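GH26C (Muricauda sp. MAR_2010_75, PDB 6Q78) probably hydrolyses beta-1,4-mannosidic linkages in mannans, as a beta-mannanase of glycoside hydrolase family 26. Local coordinates at residues V83-A88 with T379-V384; S205-L210 with V218-R223; T254-T259 with N263-A268. All coordinates share one frame; numbering follows the deposited sequence.

Contact 1: residues V83-A88 with T379-V384; sequences VGQQDA and TYCTPV
Gln85 and Thr382 reach toward each other from opposite directions and meet through one short polar bond. The hydroxyl of Thr382 is the donor: its OG1 lies 2.8 Å from Gln85 OE1, with a C=O...donor angle of 105° and a tilt of only 15° from the carbonyl plane, so it comes to the side of the amide oxygen. Gln85 spans the gap because its CG stands anti to the backbone N (chi1 -178°) and the chain runs on extended. The other end of the amide is gripped too, NE2 donating to the carbonyl oxygen of Trp373, which helps fix the rotation of the flat group.

The remaining contacts are van der Waals touches on the amide: Thr382 CG2 lies 3.7 Å from Gln85 OE1, and Cys381 SG 4.0 Å from Gln85 NE2. All three residues are buried, so the bond pairs polar atoms away from solvent.

Gln85 stands near the C-terminal end of strand 81-86 in the (beta/alpha)8 TIM barrel, the end that carries the active site in this fold, and 379-384 belongs to the loop beyond neighbouring strand 369-372. Ile102 of helix 101-106 packs against both Gln85 and Thr382, and Phe393 of helix 390-397 covers Thr382.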
ATOM      1  N   VAL A  83       8.009  -4.577  -7.649  1.00  9.07           N
ATOM      2  CA  VAL A  83       8.644  -4.162  -6.403  1.00  8.27           C
ATOM      3  C   VAL A  83       8.672  -2.647  -6.341  1.00  7.47           C
ATOM      4  O   VAL A  83       9.170  -1.991  -7.260  1.00  9.99           O
ATOM      5  CB  VAL A  83      10.061  -4.737  -6.308  1.00  8.15           C
ATOM      6  CG1 VAL A  83      10.849  -4.111  -5.160  1.00  8.66           C
ATOM      7  CG2 VAL A  83       9.959  -6.273  -6.130  1.00 12.12           C
ATOM      8  N   GLY A  84       8.175  -2.101  -5.232  1.00  7.26           N
ATOM      9  CA  GLY A  84       8.252  -0.666  -5.034  1.00  8.43           C
ATOM     10  C   GLY A  84       8.720  -0.263  -3.649  1.00  6.99           C
ATOM     11  O   GLY A  84       9.144  -1.097  -2.838  1.00  7.42           O
ATOM     12  N   GLN A  85       8.656   1.037  -3.356  1.00  6.79           N
ATOM     13  CA  GLN A  85       9.123   1.542  -2.070  1.00  6.86           C
ATOM     14  C   GLN A  85       8.361   2.819  -1.713  1.00  6.60           C
ATOM     15  O   GLN A  85       8.090   3.677  -2.579  1.00  7.30           O
ATOM     16  CB  GLN A  85      10.651   1.770  -2.071  1.00  8.18           C
ATOM     17  CG  GLN A  85      11.209   2.249  -0.728  1.00  7.34           C
ATOM     18  CD  GLN A  85      12.712   1.954  -0.591  1.00  9.20           C
ATOM     19  OE1 GLN A  85      13.446   1.853  -1.579  1.00 11.55           O
ATOM     20  NE2 GLN A  85      13.167   1.812   0.641  1.00 10.75           N
ATOM     21  N   GLN A  86       8.032   2.925  -0.430  1.00  6.65           N
ATOM     22  CA  GLN A  86       7.370   4.117   0.103  1.00  6.78           C
ATOM     23  C   GLN A  86       8.297   5.321  -0.071  1.00  6.54           C
ATOM     24  O   GLN A  86       9.487   5.249   0.252  1.00  7.19           O
ATOM     25  CB  GLN A  86       7.089   3.899   1.593  1.00  6.66           C
ATOM     26  CG  GLN A  86       6.247   4.980   2.234  1.00  6.64           C
ATOM     27  CD  GLN A  86       4.789   4.888   1.848  1.00  7.09           C
ATOM     28  OE1 GLN A  86       4.360   3.955   1.201  1.00  8.28           O
ATOM     29  NE2 GLN A  86       4.012   5.894   2.281  1.00  9.34           N
ATOM     30  N   ASP A  87       7.735   6.436  -0.561  1.00  6.67           N
ATOM     31  CA  ASP A  87       8.466   7.707  -0.661  1.00  6.44           C
ATOM     32  C   ASP A  87       9.785   7.577  -1.414  1.00  6.66           C
ATOM     33  O   ASP A  87      10.794   8.214  -1.082  1.00  7.05           O
ATOM     34  CB  ASP A  87       8.648   8.349   0.721  1.00  7.16           C
ATOM     35  CG  ASP A  87       7.326   8.753   1.343  1.00  9.87           C
ATOM     36  OD1 ASP A  87       6.389   9.082   0.619  1.00  9.71           O
ATOM     37  OD2 ASP A  87       7.216   8.739   2.584  1.00 12.09           O
ATOM     38  N   ALA A  88       9.780   6.752  -2.457  1.00  6.61           N
ATOM     39  CA  ALA A  88      11.039   6.466  -3.155  1.00  6.88           C
ATOM     40  C   ALA A  88      11.665   7.729  -3.757  1.00  7.35           C
ATOM     41  O   ALA A  88      12.888   7.769  -3.944  1.00  8.85           O
ATOM     42  CB  ALA A  88      10.798   5.429  -4.247  1.00  9.46           C
ATOM     43  N   THR A 379      18.768   4.597   8.635  1.00 14.74           N
ATOM     44  CA  THR A 379      18.035   3.344   8.651  1.00 13.93           C
ATOM     45  C   THR A 379      17.560   3.039   7.247  1.00 16.63           C
ATOM     46  O   THR A 379      16.927   3.880   6.611  1.00 17.51           O
ATOM     47  CB  THR A 379      16.842   3.443   9.613  1.00 14.33           C
ATOM     48  OG1 THR A 379      17.345   3.701  10.932  1.00 17.37           O
ATOM     49  CG2 THR A 379      16.075   2.133   9.639  1.00 17.71           C
ATOM     50  N   TYR A 380      17.846   1.842   6.770  1.00 11.79           N
ATOM     51  CA  TYR A 380      17.474   1.508   5.405  1.00 11.17           C
ATOM     52  C   TYR A 380      16.875   0.117   5.365  1.00 11.90           C
ATOM     53  O   TYR A 380      17.281  -0.780   6.111  1.00 13.88           O
ATOM     54  CB  TYR A 380      18.692   1.579   4.440  1.00 12.05           C
ATOM     55  CG  TYR A 380      19.840   0.584   4.674  1.00 14.90           C
ATOM     56  CD1 TYR A 380      20.813   0.824   5.630  1.00 16.28           C
ATOM     57  CD2 TYR A 380      19.960  -0.572   3.901  1.00 14.94           C
ATOM     58  CE1 TYR A 380      21.880  -0.059   5.827  1.00 14.62           C
ATOM     59  CE2 TYR A 380      21.038  -1.470   4.083  1.00 14.80           C
ATOM     60  CZ  TYR A 380      21.991  -1.202   5.052  1.00 23.47           C
ATOM     61  OH  TYR A 380      23.086  -2.047   5.255  1.00 19.83           O
ATOM     62  N   CYS A 381      15.911  -0.058   4.470  1.00 10.26           N
ATOM     63  CA  CYS A 381      15.471  -1.405   4.167  1.00 10.96           C
ATOM     64  C   CYS A 381      15.683  -1.783   2.713  1.00 11.27           C
ATOM     65  O   CYS A 381      15.389  -2.919   2.341  1.00 11.88           O
ATOM     66  CB  CYS A 381      14.017  -1.650   4.602  0.76 13.41           C
ATOM     67  SG  CYS A 381      12.793  -0.708   3.669  0.76 10.72           S
ATOM     68  N   THR A 382      16.166  -0.858   1.880  1.00  9.91           N
ATOM     69  CA  THR A 382      16.771  -1.254   0.615  1.00 10.03           C
ATOM     70  C   THR A 382      18.143  -0.594   0.551  1.00 10.59           C
ATOM     71  O   THR A 382      18.306   0.564   0.959  1.00 10.61           O
ATOM     72  CB  THR A 382      15.919  -0.817  -0.608  1.00  9.53           C
ATOM     73  OG1 THR A 382      15.779   0.615  -0.632  1.00  9.19           O
ATOM     74  CG2 THR A 382      14.543  -1.516  -0.615  1.00 12.05           C
ATOM     75  N   PRO A 383      19.162  -1.313   0.074  1.00 11.17           N
ATOM     76  CA  PRO A 383      20.534  -0.801   0.164  1.00 11.88           C
ATOM     77  C   PRO A 383      20.871   0.132  -0.991  1.00 11.78           C
ATOM     78  O   PRO A 383      20.176   0.191  -2.016  1.00 11.39           O
ATOM     79  CB  PRO A 383      21.385  -2.075   0.065  1.00 12.61           C
ATOM     80  CG  PRO A 383      20.563  -2.969  -0.839  1.00 12.19           C
ATOM     81  CD  PRO A 383      19.115  -2.723  -0.348  1.00 12.04           C
ATOM     82  N   VAL A 384      21.944   0.894  -0.785  1.00 12.36           N
ATOM     83  CA  VAL A 384      22.575   1.641  -1.871  1.00 12.54           C
ATOM     84  C   VAL A 384      23.990   1.082  -1.994  1.00 13.50           C
ATOM     85  O   VAL A 384      24.438   0.333  -1.111  1.00 14.01           O
ATOM     86  CB  VAL A 384      22.543   3.162  -1.625  1.00 12.46           C
ATOM     87  CG1 VAL A 384      21.075   3.682  -1.563  1.00 11.89           C
ATOM     88  CG2 VAL A 384      23.354   3.545  -0.413  1.00 13.22           C
TER

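Contact 2: residues S205-L210 with V218-R223; sequences SFTKSL and VPIIFR
The return from helix 193-208 into barrel strand 220-223 is closed by a backbone bond, Val218 N to Leu210 O at 2.8 Å, with an N-H...O angle of 160°. Beside it the two residues press together at their roots, Leu210 CB lying 3.8 Å from Val218 CB, and Val218 CG2 lies 3.5 Å from Leu210 O.

Further along, Ile220 divides its branches between two partners. Its CG2 meets Leu210 CD1 at 3.9 Å, the two side chains crossing at about a right angle. Its CG1 sits between the backbone N and the carbonyl carbon (chi1 66°), which carries CD1 to the threonine on the helix, 3.7 Å from Thr207 OG1 and 3.9 Å from Thr207 CG2. That hydroxyl, which lies against the isoleucine methyl, has a polar partner one turn back in its own helix, the carbonyl oxygen of Ile203. An alanine in place of Ile220 would probably open a gap between strand and helix, taking from Leu210 CD1 and Thr207 the branches they rest on.

Phe117 covers Thr207 and Ile220 together. A helix that packs on the outside of the strand following it, across a short loop, is the alpha-to-beta step of a (beta/alpha)8 TIM barrel.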
ATOM      1  N   SER A 205     -10.926  15.298  -3.462  1.00  9.86           N
ATOM      2  CA  SER A 205     -10.522  16.422  -4.297  1.00  8.61           C
ATOM      3  C   SER A 205      -9.058  16.287  -4.700  1.00 11.13           C
ATOM      4  O   SER A 205      -8.699  16.554  -5.862  1.00 10.24           O
ATOM      5  CB  SER A 205     -10.816  17.757  -3.610  1.00 13.10           C
ATOM      6  OG  SER A 205      -9.995  17.936  -2.488  1.00 26.70           O
ATOM      7  N   PHE A 206      -8.202  15.817  -3.785  1.00  9.68           N
ATOM      8  CA  PHE A 206      -6.814  15.592  -4.170  1.00  8.33           C
ATOM      9  C   PHE A 206      -6.736  14.519  -5.241  1.00  9.98           C
ATOM     10  O   PHE A 206      -6.015  14.667  -6.246  1.00  9.76           O
ATOM     11  CB  PHE A 206      -5.985  15.181  -2.936  1.00  7.02           C
ATOM     12  CG  PHE A 206      -4.549  14.872  -3.242  1.00  6.77           C
ATOM     13  CD1 PHE A 206      -4.155  13.589  -3.592  1.00  7.37           C
ATOM     14  CD2 PHE A 206      -3.595  15.883  -3.225  1.00  9.68           C
ATOM     15  CE1 PHE A 206      -2.816  13.316  -3.859  1.00  9.68           C
ATOM     16  CE2 PHE A 206      -2.267  15.615  -3.524  1.00  7.60           C
ATOM     17  CZ  PHE A 206      -1.874  14.350  -3.835  1.00  8.23           C
ATOM     18  N   THR A 207      -7.420  13.397  -5.010  1.00  7.09           N
ATOM     19  CA  THR A 207      -7.315  12.278  -5.948  1.00  8.22           C
ATOM     20  C   THR A 207      -7.844  12.652  -7.338  1.00  8.45           C
ATOM     21  O   THR A 207      -7.241  12.286  -8.367  1.00  8.75           O
ATOM     22  CB  THR A 207      -8.074  11.091  -5.362  1.00  7.06           C
ATOM     23  OG1 THR A 207      -7.454  10.684  -4.133  1.00  7.50           O
ATOM     24  CG2 THR A 207      -8.055   9.886  -6.320  1.00  9.96           C
ATOM     25  N   LYS A 208      -8.962  13.390  -7.402  1.00  9.12           N
ATOM     26  CA  LYS A 208      -9.507  13.775  -8.703  1.00 12.48           C
ATOM     27  C   LYS A 208      -8.697  14.868  -9.376  1.00 11.74           C
ATOM     28  O   LYS A 208      -8.964  15.165 -10.551  1.00 19.75           O
ATOM     29  CB  LYS A 208     -10.918  14.279  -8.537  1.00 14.05           C
ATOM     30  CG  LYS A 208     -11.904  13.238  -8.157  1.00 15.52           C
ATOM     31  CD  LYS A 208     -13.250  13.957  -8.003  1.00 21.67           C
ATOM     32  CE  LYS A 208     -14.330  13.048  -7.683  1.00 24.19           C
ATOM     33  NZ  LYS A 208     -15.569  13.894  -7.669  1.00 30.82           N
ATOM     34  N   SER A 209      -7.715  15.450  -8.685  1.00  9.59           N
ATOM     35  CA  SER A 209      -6.846  16.469  -9.251  1.00 13.51           C
ATOM     36  C   SER A 209      -5.641  15.870  -9.953  1.00 13.57           C
ATOM     37  O   SER A 209      -4.896  16.617 -10.592  1.00 14.86           O
ATOM     38  CB  SER A 209      -6.323  17.438  -8.172  1.00 13.56           C
ATOM     39  OG  SER A 209      -5.162  16.934  -7.512  1.00 12.71           O
ATOM     40  N   LEU A 210      -5.414  14.554  -9.828  1.00 10.03           N
ATOM     41  CA  LEU A 210      -4.178  13.935 -10.315  1.00  8.04           C
ATOM     42  C   LEU A 210      -4.315  13.647 -11.802  1.00 12.76           C
ATOM     43  O   LEU A 210      -4.854  12.601 -12.189  1.00 12.70           O
ATOM     44  CB  LEU A 210      -3.913  12.633  -9.562  1.00  7.25           C
ATOM     45  CG  LEU A 210      -3.740  12.777  -8.065  1.00  8.58           C
ATOM     46  CD1 LEU A 210      -3.652  11.386  -7.431  1.00 10.46           C
ATOM     47  CD2 LEU A 210      -2.436  13.588  -7.768  1.00  9.52           C
ATOM     48  N   VAL A 218      -4.766   9.825 -12.776  1.00  9.48           N
ATOM     49  CA  VAL A 218      -3.833   8.831 -12.254  1.00  9.49           C
ATOM     50  C   VAL A 218      -4.606   7.834 -11.398  1.00  7.93           C
ATOM     51  O   VAL A 218      -5.176   8.229 -10.360  1.00  8.56           O
ATOM     52  CB  VAL A 218      -2.762   9.496 -11.376  1.00  8.26           C
ATOM     53  CG1 VAL A 218      -1.845   8.423 -10.767  1.00  7.91           C
ATOM     54  CG2 VAL A 218      -1.976  10.530 -12.183  1.00 12.07           C
ATOM     55  N   PRO A 219      -4.635   6.540 -11.732  1.00  7.20           N
ATOM     56  CA  PRO A 219      -5.258   5.572 -10.811  1.00  7.74           C
ATOM     57  C   PRO A 219      -4.417   5.429  -9.565  1.00  8.21           C
ATOM     58  O   PRO A 219      -3.191   5.358  -9.641  1.00  9.37           O
ATOM     59  CB  PRO A 219      -5.278   4.260 -11.615  1.00 10.49           C
ATOM     60  CG  PRO A 219      -5.173   4.737 -13.080  1.00  8.33           C
ATOM     61  CD  PRO A 219      -4.246   5.916 -13.011  1.00  7.81           C
ATOM     62  N   ILE A 220      -5.081   5.411  -8.404  1.00  7.40           N
ATOM     63  CA  ILE A 220      -4.343   5.113  -7.190  1.00  8.51           C
ATOM     64  C   ILE A 220      -4.984   3.948  -6.458  1.00  8.04           C
ATOM     65  O   ILE A 220      -6.208   3.756  -6.489  1.00  8.40           O
ATOM     66  CB  ILE A 220      -4.191   6.333  -6.267  1.00  9.98           C
ATOM     67  CG1 ILE A 220      -5.528   6.787  -5.724  1.00  9.28           C
ATOM     68  CG2 ILE A 220      -3.408   7.499  -6.956  1.00  9.46           C
ATOM     69  CD1 ILE A 220      -5.375   7.694  -4.516  1.00 11.15           C
ATOM     70  N   ILE A 221      -4.143   3.188  -5.768  1.00  7.61           N
ATOM     71  CA  ILE A 221      -4.612   2.156  -4.843  1.00  6.71           C
ATOM     72  C   ILE A 221      -4.672   2.780  -3.460  1.00  7.30           C
ATOM     73  O   ILE A 221      -3.673   3.299  -2.965  1.00  9.58           O
ATOM     74  CB  ILE A 221      -3.662   0.955  -4.858  1.00  6.59           C
ATOM     75  CG1 ILE A 221      -3.596   0.331  -6.270  1.00  8.13           C
ATOM     76  CG2 ILE A 221      -4.070  -0.044  -3.765  1.00  6.85           C
ATOM     77  CD1 ILE A 221      -2.505  -0.659  -6.430  1.00 11.22           C
ATOM     78  N   PHE A 222      -5.852   2.789  -2.863  1.00  7.08           N
ATOM     79  CA  PHE A 222      -6.069   3.386  -1.551  1.00  5.88           C
ATOM     80  C   PHE A 222      -6.194   2.254  -0.524  1.00  8.01           C
ATOM     81  O   PHE A 222      -7.039   1.339  -0.675  1.00  7.45           O
ATOM     82  CB  PHE A 222      -7.347   4.231  -1.615  1.00  6.04           C
ATOM     83  CG  PHE A 222      -7.735   4.902  -0.307  1.00  7.92           C
ATOM     84  CD1 PHE A 222      -9.070   4.900   0.108  1.00  7.02           C
ATOM     85  CD2 PHE A 222      -6.815   5.614   0.440  1.00 11.62           C
ATOM     86  CE1 PHE A 222      -9.463   5.584   1.259  1.00  9.54           C
ATOM     87  CE2 PHE A 222      -7.210   6.261   1.629  1.00 11.17           C
ATOM     88  CZ  PHE A 222      -8.534   6.254   1.989  1.00  7.60           C
ATOM     89  N   ARG A 223      -5.306   2.285   0.488  1.00  6.87           N
ATOM     90  CA  ARG A 223      -5.156   1.217   1.491  1.00  6.04           C
ATOM     91  C   ARG A 223      -5.374   1.792   2.881  1.00  6.09           C
ATOM     92  O   ARG A 223      -4.401   2.028   3.603  1.00  8.33           O
ATOM     93  CB  ARG A 223      -3.755   0.597   1.370  1.00  7.70           C
ATOM     94  CG  ARG A 223      -3.523  -0.634   2.237  1.00  7.58           C
ATOM     95  CD  ARG A 223      -2.184  -1.272   1.881  1.00  6.81           C
ATOM     96  NE  ARG A 223      -1.049  -0.429   2.264  1.00  8.40           N
ATOM     97  CZ  ARG A 223      -0.372  -0.546   3.410  1.00  6.94           C
ATOM     98  NH1 ARG A 223      -0.698  -1.450   4.332  1.00  8.85           N
ATOM     99  NH2 ARG A 223       0.670   0.235   3.633  1.00  9.73           N
TER

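Contact 3: residues T254-T259 with N263-A268; sequences TYLKNT and NNMLFA
With CG anti to its carbonyl carbon (chi1 -74°), Leu256 sends CD1 from helix 242-259 toward the strand, where Met265 and Phe267 receive it. In Met265, CG anti to the backbone N (chi1 -159°) and an extended second torsion (chi2 167°) carry SD to 4.0 Å from Leu256 CD1. The same methyl approaches the edge of the Phe267 ring, near its plane, with Leu256 CD1 4.3 Å from Phe267 CE1. Met265 also touches the ring: its CG lies 4.0 Å above one face, offset toward the rim. The one leucine methyl thus meets both the thioether and the ring edge, while the methionine chain backs the ring from its face.

These residues join the helix to the barrel strand that follows it in the TIM-barrel fold. Met265 and Phe267, two apart in the strand, both point toward the helix layer, and Phe222 of the adjacent strand 220-223 adds to the packing on Leu256 and Met265. Met265 also touches Ile203 and Thr207 of helix 193-208.

Nearer the loop the link is polar. A water molecule donates to Lys257 O and to Asn263 OD1, each at 2.8 Å, and so bridges the last turns of the helix to the segment leading into the strand; Asn59 ND2 gives a further bond to that amide oxygen. The ammonium end of Lys257 leads away from the strand and is held on the helix instead, with Lys257 NZ 2.9 Å from Asn258 OD1.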
ATOM      1  N   THR A 254     -18.200   3.581  -0.057  1.00 11.00           N
ATOM      2  CA  THR A 254     -19.380   4.116  -0.714  1.00 12.50           C
ATOM      3  C   THR A 254     -19.339   5.633  -0.787  1.00 11.32           C
ATOM      4  O   THR A 254     -19.753   6.222  -1.795  1.00 12.17           O
ATOM      5  CB  THR A 254     -20.609   3.601   0.030  1.00 15.57           C
ATOM      6  OG1 THR A 254     -20.653   2.165  -0.092  1.00 19.57           O
ATOM      7  CG2 THR A 254     -21.905   4.195  -0.517  1.00 21.55           C
ATOM      8  N   TYR A 255     -18.842   6.294   0.262  1.00  9.75           N
ATOM      9  CA  TYR A 255     -18.808   7.749   0.227  1.00 10.16           C
ATOM     10  C   TYR A 255     -17.843   8.245  -0.845  1.00 11.29           C
ATOM     11  O   TYR A 255     -18.162   9.188  -1.588  1.00 11.66           O
ATOM     12  CB  TYR A 255     -18.421   8.289   1.603  1.00 10.15           C
ATOM     13  CG  TYR A 255     -18.749   9.762   1.800  1.00  9.93           C
ATOM     14  CD1 TYR A 255     -20.053  10.175   1.985  1.00 11.60           C
ATOM     15  CD2 TYR A 255     -17.756  10.728   1.830  1.00 11.81           C
ATOM     16  CE1 TYR A 255     -20.362  11.508   2.171  1.00 15.47           C
ATOM     17  CE2 TYR A 255     -18.059  12.076   2.038  1.00 12.04           C
ATOM     18  CZ  TYR A 255     -19.363  12.452   2.188  1.00 12.63           C
ATOM     19  OH  TYR A 255     -19.691  13.791   2.380  1.00 14.71           O
ATOM     20  N   LEU A 256     -16.670   7.611  -0.952  1.00 10.16           N
ATOM     21  CA  LEU A 256     -15.711   8.011  -1.982  1.00 11.00           C
ATOM     22  C   LEU A 256     -16.202   7.681  -3.389  1.00 12.44           C
ATOM     23  O   LEU A 256     -16.181   8.540  -4.282  1.00 10.83           O
ATOM     24  CB  LEU A 256     -14.382   7.313  -1.751  1.00  8.96           C
ATOM     25  CG  LEU A 256     -13.606   7.912  -0.564  1.00  7.65           C
ATOM     26  CD1 LEU A 256     -12.489   6.981  -0.172  1.00  8.79           C
ATOM     27  CD2 LEU A 256     -13.031   9.254  -0.982  1.00 10.45           C
ATOM     28  N   LYS A 257     -16.679   6.450  -3.594  1.00 11.06           N
ATOM     29  CA  LYS A 257     -17.058   6.002  -4.938  1.00 15.09           C
ATOM     30  C   LYS A 257     -18.366   6.624  -5.402  1.00 12.63           C
ATOM     31  O   LYS A 257     -18.480   7.082  -6.548  1.00 15.08           O
ATOM     32  CB  LYS A 257     -17.142   4.478  -4.943  1.00 13.15           C
ATOM     33  CG  LYS A 257     -17.821   3.880  -6.166  1.00 21.78           C
ATOM     34  CD  LYS A 257     -17.663   2.349  -6.143  1.00 20.38           C
ATOM     35  CE  LYS A 257     -18.382   1.705  -4.998  1.00 29.43           C
ATOM     36  NZ  LYS A 257     -19.830   1.719  -5.310  1.00 27.13           N
ATOM     37  N   ASN A 258     -19.373   6.661  -4.536  1.00 13.30           N
ATOM     38  CA  ASN A 258     -20.705   7.080  -4.934  1.00 13.58           C
ATOM     39  C   ASN A 258     -20.958   8.556  -4.636  1.00 15.59           C
ATOM     40  O   ASN A 258     -21.188   9.338  -5.558  1.00 22.48           O
ATOM     41  CB  ASN A 258     -21.740   6.143  -4.293  1.00 14.62           C
ATOM     42  CG  ASN A 258     -21.558   4.705  -4.756  1.00 20.96           C
ATOM     43  OD1 ASN A 258     -21.436   3.784  -3.953  1.00 44.18           O
ATOM     44  ND2 ASN A 258     -21.516   4.513  -6.059  1.00 33.73           N
ATOM     45  N   THR A 259     -20.895   8.969  -3.368  1.00 12.41           N
ATOM     46  CA  THR A 259     -21.191  10.364  -3.042  1.00 15.31           C
ATOM     47  C   THR A 259     -20.219  11.329  -3.710  1.00 14.73           C
ATOM     48  O   THR A 259     -20.636  12.369  -4.241  1.00 15.07           O
ATOM     49  CB  THR A 259     -21.209  10.543  -1.526  1.00 18.36           C
ATOM     50  OG1 THR A 259     -22.186   9.653  -0.988  1.00 18.79           O
ATOM     51  CG2 THR A 259     -21.592  11.961  -1.151  1.00 17.29           C
ATOM     52  N   ASN A 263     -13.511   8.025  -9.313  1.00  9.97           N
ATOM     53  CA  ASN A 263     -13.477   6.926 -10.261  1.00 10.15           C
ATOM     54  C   ASN A 263     -12.077   6.441 -10.579  1.00  8.75           C
ATOM     55  O   ASN A 263     -11.926   5.549 -11.427  1.00 11.58           O
ATOM     56  CB  ASN A 263     -14.198   7.354 -11.548  1.00 11.65           C
ATOM     57  CG  ASN A 263     -15.680   7.431 -11.358  1.00 15.86           C
ATOM     58  OD1 ASN A 263     -16.234   6.639 -10.600  1.00 14.17           O
ATOM     59  ND2 ASN A 263     -16.346   8.364 -12.048  1.00 16.89           N
ATOM     60  N   ASN A 264     -11.044   6.993  -9.933  1.00  9.42           N
ATOM     61  CA  ASN A 264      -9.671   6.579 -10.208  1.00  8.81           C
ATOM     62  C   ASN A 264      -9.022   5.941  -8.977  1.00  7.67           C
ATOM     63  O   ASN A 264      -7.875   6.219  -8.634  1.00  8.20           O
ATOM     64  CB  ASN A 264      -8.832   7.739 -10.779  1.00  8.04           C
ATOM     65  CG  ASN A 264      -8.795   8.993  -9.888  1.00  8.16           C
ATOM     66  OD1 ASN A 264      -9.807   9.443  -9.353  1.00  9.96           O
ATOM     67  ND2 ASN A 264      -7.621   9.595  -9.793  1.00  7.60           N
ATOM     68  N   MET A 265      -9.761   5.065  -8.298  1.00  9.62           N
ATOM     69  CA  MET A 265      -9.308   4.423  -7.062  1.00  8.98           C
ATOM     70  C   MET A 265      -9.618   2.931  -7.091  1.00 10.01           C
ATOM     71  O   MET A 265     -10.740   2.519  -7.417  1.00 12.35           O
ATOM     72  CB  MET A 265     -10.042   5.051  -5.866  1.00 12.21           C
ATOM     73  CG  MET A 265      -9.389   4.878  -4.527  1.00 20.66           C
ATOM     74  SD  MET A 265     -10.221   6.005  -3.354  1.00 12.88           S
ATOM     75  CE  MET A 265      -9.049   7.336  -3.165  1.00 13.24           C
ATOM     76  N   LEU A 266      -8.625   2.128  -6.728  1.00  8.72           N
ATOM     77  CA  LEU A 266      -8.804   0.736  -6.319  1.00  7.89           C
ATOM     78  C   LEU A 266      -8.631   0.710  -4.803  1.00  8.24           C
ATOM     79  O   LEU A 266      -7.967   1.579  -4.223  1.00 10.47           O
ATOM     80  CB  LEU A 266      -7.712  -0.134  -6.943  1.00  8.86           C
ATOM     81  CG  LEU A 266      -7.635  -0.201  -8.477  1.00 10.68           C
ATOM     82  CD1 LEU A 266      -6.546  -1.194  -8.912  1.00 10.48           C
ATOM     83  CD2 LEU A 266      -8.984  -0.688  -9.049  1.00 11.12           C
ATOM     84  N   PHE A 267      -9.262  -0.267  -4.148  1.00  8.23           N
ATOM     85  CA  PHE A 267      -9.292  -0.338  -2.687  1.00  8.50           C
ATOM     86  C   PHE A 267      -8.559  -1.572  -2.181  1.00 10.15           C
ATOM     87  O   PHE A 267      -8.850  -2.695  -2.620  1.00 10.88           O
ATOM     88  CB  PHE A 267     -10.752  -0.363  -2.194  1.00  8.36           C
ATOM     89  CG  PHE A 267     -11.506   0.875  -2.552  1.00  8.86           C
ATOM     90  CD1 PHE A 267     -11.466   1.992  -1.723  1.00 10.80           C
ATOM     91  CD2 PHE A 267     -12.207   0.952  -3.740  1.00 11.02           C
ATOM     92  CE1 PHE A 267     -12.132   3.183  -2.071  1.00  9.88           C
ATOM     93  CE2 PHE A 267     -12.882   2.117  -4.091  1.00 11.14           C
ATOM     94  CZ  PHE A 267     -12.838   3.221  -3.241  1.00 10.56           C
ATOM     95  N   ALA A 268      -7.632  -1.362  -1.240  1.00  7.74           N
ATOM     96  CA  ALA A 268      -6.770  -2.419  -0.712  1.00  8.63           C
ATOM     97  C   ALA A 268      -6.999  -2.603   0.784  1.00  8.62           C
ATOM     98  O   ALA A 268      -6.930  -1.645   1.549  1.00  8.98           O
ATOM     99  CB  ALA A 268      -5.293  -2.047  -0.959  1.00  8.00           C
TER
HETATM  100  O   HOH W   1     -18.689   6.605  -9.249  1.00 19.88           O

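Overall arrangement
From the N terminus, the chain enters the barrel through strand 81-86, and contact 1 closes the longest loop, joining that strand to residues 379-384, 291 residues further on. Contacts 2 and 3 are nested inside it and follow in series: 205-210 with 218-223, then 254-259 with 263-268, each closing a short return from helix to strand. Their strands, 220-223 and 265-269, are neighbours in the parallel sheet and are bonded there, Phe222 N lying 2.8 Å from Leu266 O. Contacts 2 and 3 therefore touch, their centres about 9 Å apart. Contacts 1 and 3 lie on opposite sides of the chain's centre, their centres about 28 Å apart.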